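PDB 2A9S: competence/damage-inducible protein CinA from Agrobacterium tumefaciens, which is of unknown function here but belongs to the CinA family of competence- and damage-inducible proteins, some relatives of which deamidate nicotinamide mononucleotide. Local coordinates for residues A[119-124]-A[142-147]. Sequence-based numbering, arbitrary orientation.
Sequences KPVGLV and YGDIGR
Tyr142 N donates to Gly122 O, 2.8 Å away and almost straight at 169°, though the donor sits well above the carbonyl plane. One step along, water 1 extends the link: it donates a hydrogen bond to Val121 O (2.9 Å) and accepts one from Gly143 N at 3.0 Å. Where the two CA traces come closest, at Gly122 and Gly143, Gly122 CA lies 3.5 Å from Gly143 O in a CA-H...O contact. Side chains meet on both flanks. Val124 CG2 abuts the edge of the Tyr142 ring, in its plane, 3.7 Å from CE2. At the other end a chi1 of 177° sets Val121 CG1 beside its own carbonyl carbon, where it comes within 3.5 Å of Asp144 OD1, a methyl against a carboxylate oxygen.

The next shell fixes these groups. A type II turn from Pro120 to Leu123, closed by Leu123 N to Pro120 O, presents Gly122 and leads into strand 123-130. Tyr142 follows the neighbouring antiparallel strand 135-141; its hydroxyl hydrogen-bonds Thr157 on helix 147-167, which Val121 and Val124 also touch through Ile150 and Thr154. Gly146 is the N-cap of that helix. With one direct bond, one water bridge and a CA-H...O contact, the strand-entry turn and the strand-to-helix loop are joined mainly through main-chain polarity, while the side chains add van der Waals contacts.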
loop_
_atom_site.group_PDB
_atom_site.type_symbol
_atom_site.label_atom_id
_atom_site.label_comp_id
_atom_site.label_asym_id
_atom_site.label_seq_id
_atom_site.Cartn_x
_atom_site.Cartn_y
_atom_site.Cartn_z
ATOM N N LYS A 119 -6.832 13.665 20.656
ATOM C CA LYS A 119 -6.226 13.040 19.471
ATOM C C LYS A 119 -6.239 14.070 18.311
ATOM O O LYS A 119 -7.143 14.061 17.471
ATOM C CB LYS A 119 -6.957 11.732 19.114
ATOM C CG LYS A 119 -6.885 10.654 20.228
ATOM C CD LYS A 119 -7.489 9.350 19.823
ATOM C CE LYS A 119 -7.152 8.225 20.810
ATOM N NZ LYS A 119 -7.760 8.470 22.136
ATOM N N PRO A 120 -5.281 15.005 18.323
ATOM C CA PRO A 120 -5.302 16.076 17.322
ATOM C C PRO A 120 -4.824 15.597 15.953
ATOM O O PRO A 120 -4.132 14.566 15.849
ATOM C CB PRO A 120 -4.318 17.104 17.873
ATOM C CG PRO A 120 -3.364 16.279 18.757
ATOM C CD PRO A 120 -4.166 15.133 19.292
ATOM N N VAL A 121 -5.200 16.340 14.918
ATOM C CA VAL A 121 -4.578 16.155 13.611
ATOM C C VAL A 121 -3.051 16.164 13.791
ATOM O O VAL A 121 -2.524 16.982 14.537
ATOM C CB VAL A 121 -5.057 17.231 12.605
ATOM C CG1 VAL A 121 -4.329 17.080 11.235
ATOM C CG2 VAL A 121 -6.611 17.133 12.427
ATOM N N GLY A 122 -2.363 15.218 13.139
ATOM C CA GLY A 122 -0.908 15.133 13.230
ATOM C C GLY A 122 -0.387 14.123 14.263
ATOM O O GLY A 122 0.820 13.855 14.316
ATOM N N LEU A 123 -1.287 13.583 15.080
ATOM C CA LEU A 123 -0.938 12.538 16.032
ATOM C C LEU A 123 -0.801 11.219 15.290
ATOM O O LEU A 123 -1.729 10.802 14.585
ATOM C CB LEU A 123 -2.040 12.371 17.099
ATOM C CG LEU A 123 -1.913 11.107 17.953
ATOM C CD1 LEU A 123 -0.696 11.147 18.852
ATOM C CD2 LEU A 123 -3.178 10.861 18.760
ATOM N N VAL A 124 0.336 10.547 15.439
ATOM C CA VAL A 124 0.540 9.291 14.726
ATOM C C VAL A 124 1.239 8.338 15.694
ATOM O O VAL A 124 2.206 8.727 16.350
ATOM C CB VAL A 124 1.430 9.458 13.451
ATOM C CG1 VAL A 124 1.723 8.066 12.779
ATOM C CG2 VAL A 124 0.822 10.440 12.437
ATOM N N TYR A 142 2.949 15.661 14.810
ATOM C CA TYR A 142 3.557 16.460 13.768
ATOM C C TYR A 142 2.893 17.833 13.668
ATOM O O TYR A 142 3.421 18.721 13.025
ATOM C CB TYR A 142 3.447 15.734 12.417
ATOM C CG TYR A 142 4.177 14.398 12.359
ATOM C CD1 TYR A 142 5.586 14.337 12.414
ATOM C CD2 TYR A 142 3.469 13.207 12.218
ATOM C CE1 TYR A 142 6.255 13.109 12.331
ATOM C CE2 TYR A 142 4.122 11.991 12.120
ATOM C CZ TYR A 142 5.511 11.943 12.186
ATOM O OH TYR A 142 6.139 10.726 12.091
ATOM N N GLY A 143 1.729 17.985 14.299
ATOM C CA GLY A 143 0.984 19.247 14.230
ATOM C C GLY A 143 0.004 19.302 13.082
ATOM O O GLY A 143 -0.049 18.400 12.241
ATOM N N ASP A 144 -0.768 20.380 13.028
ATOM C CA ASP A 144 -1.780 20.526 12.004
ATOM C C ASP A 144 -1.109 21.143 10.766
ATOM O O ASP A 144 -1.382 22.298 10.401
ATOM C CB ASP A 144 -2.896 21.406 12.557
ATOM C CG ASP A 144 -4.144 21.418 11.688
ATOM O OD1 ASP A 144 -4.312 20.577 10.769
ATOM O OD2 ASP A 144 -4.992 22.302 11.958
ATOM N N ILE A 145 -0.246 20.363 10.109
ATOM C CA ILE A 145 0.626 20.898 9.058
ATOM C C ILE A 145 0.276 20.535 7.611
ATOM O O ILE A 145 0.982 20.951 6.666
ATOM C CB ILE A 145 2.092 20.507 9.278
ATOM C CG1 ILE A 145 2.235 18.976 9.387
ATOM C CG2 ILE A 145 2.659 21.233 10.496
ATOM C CD1 ILE A 145 3.710 18.505 9.254
ATOM N N GLY A 146 -0.805 19.791 7.439
ATOM C CA GLY A 146 -1.295 19.425 6.114
ATOM C C GLY A 146 -1.303 17.907 5.917
ATOM O O GLY A 146 -0.482 17.180 6.481
ATOM N N ARG A 147 -2.235 17.428 5.105
ATOM C CA ARG A 147 -2.461 15.988 4.963
ATOM C C ARG A 147 -1.242 15.263 4.338
ATOM O O ARG A 147 -0.748 14.292 4.912
ATOM C CB ARG A 147 -3.738 15.753 4.150
ATOM C CG ARG A 147 -4.102 14.292 4.027
ATOM C CD ARG A 147 -5.377 14.129 3.237
ATOM N NE ARG A 147 -5.771 12.732 3.075
ATOM C CZ ARG A 147 -6.681 12.074 3.793
ATOM N NH1 ARG A 147 -7.314 12.655 4.823
ATOM N NH2 ARG A 147 -6.962 10.806 3.490
HETATM O O HOH W 1 -0.182 16.704 16.166
#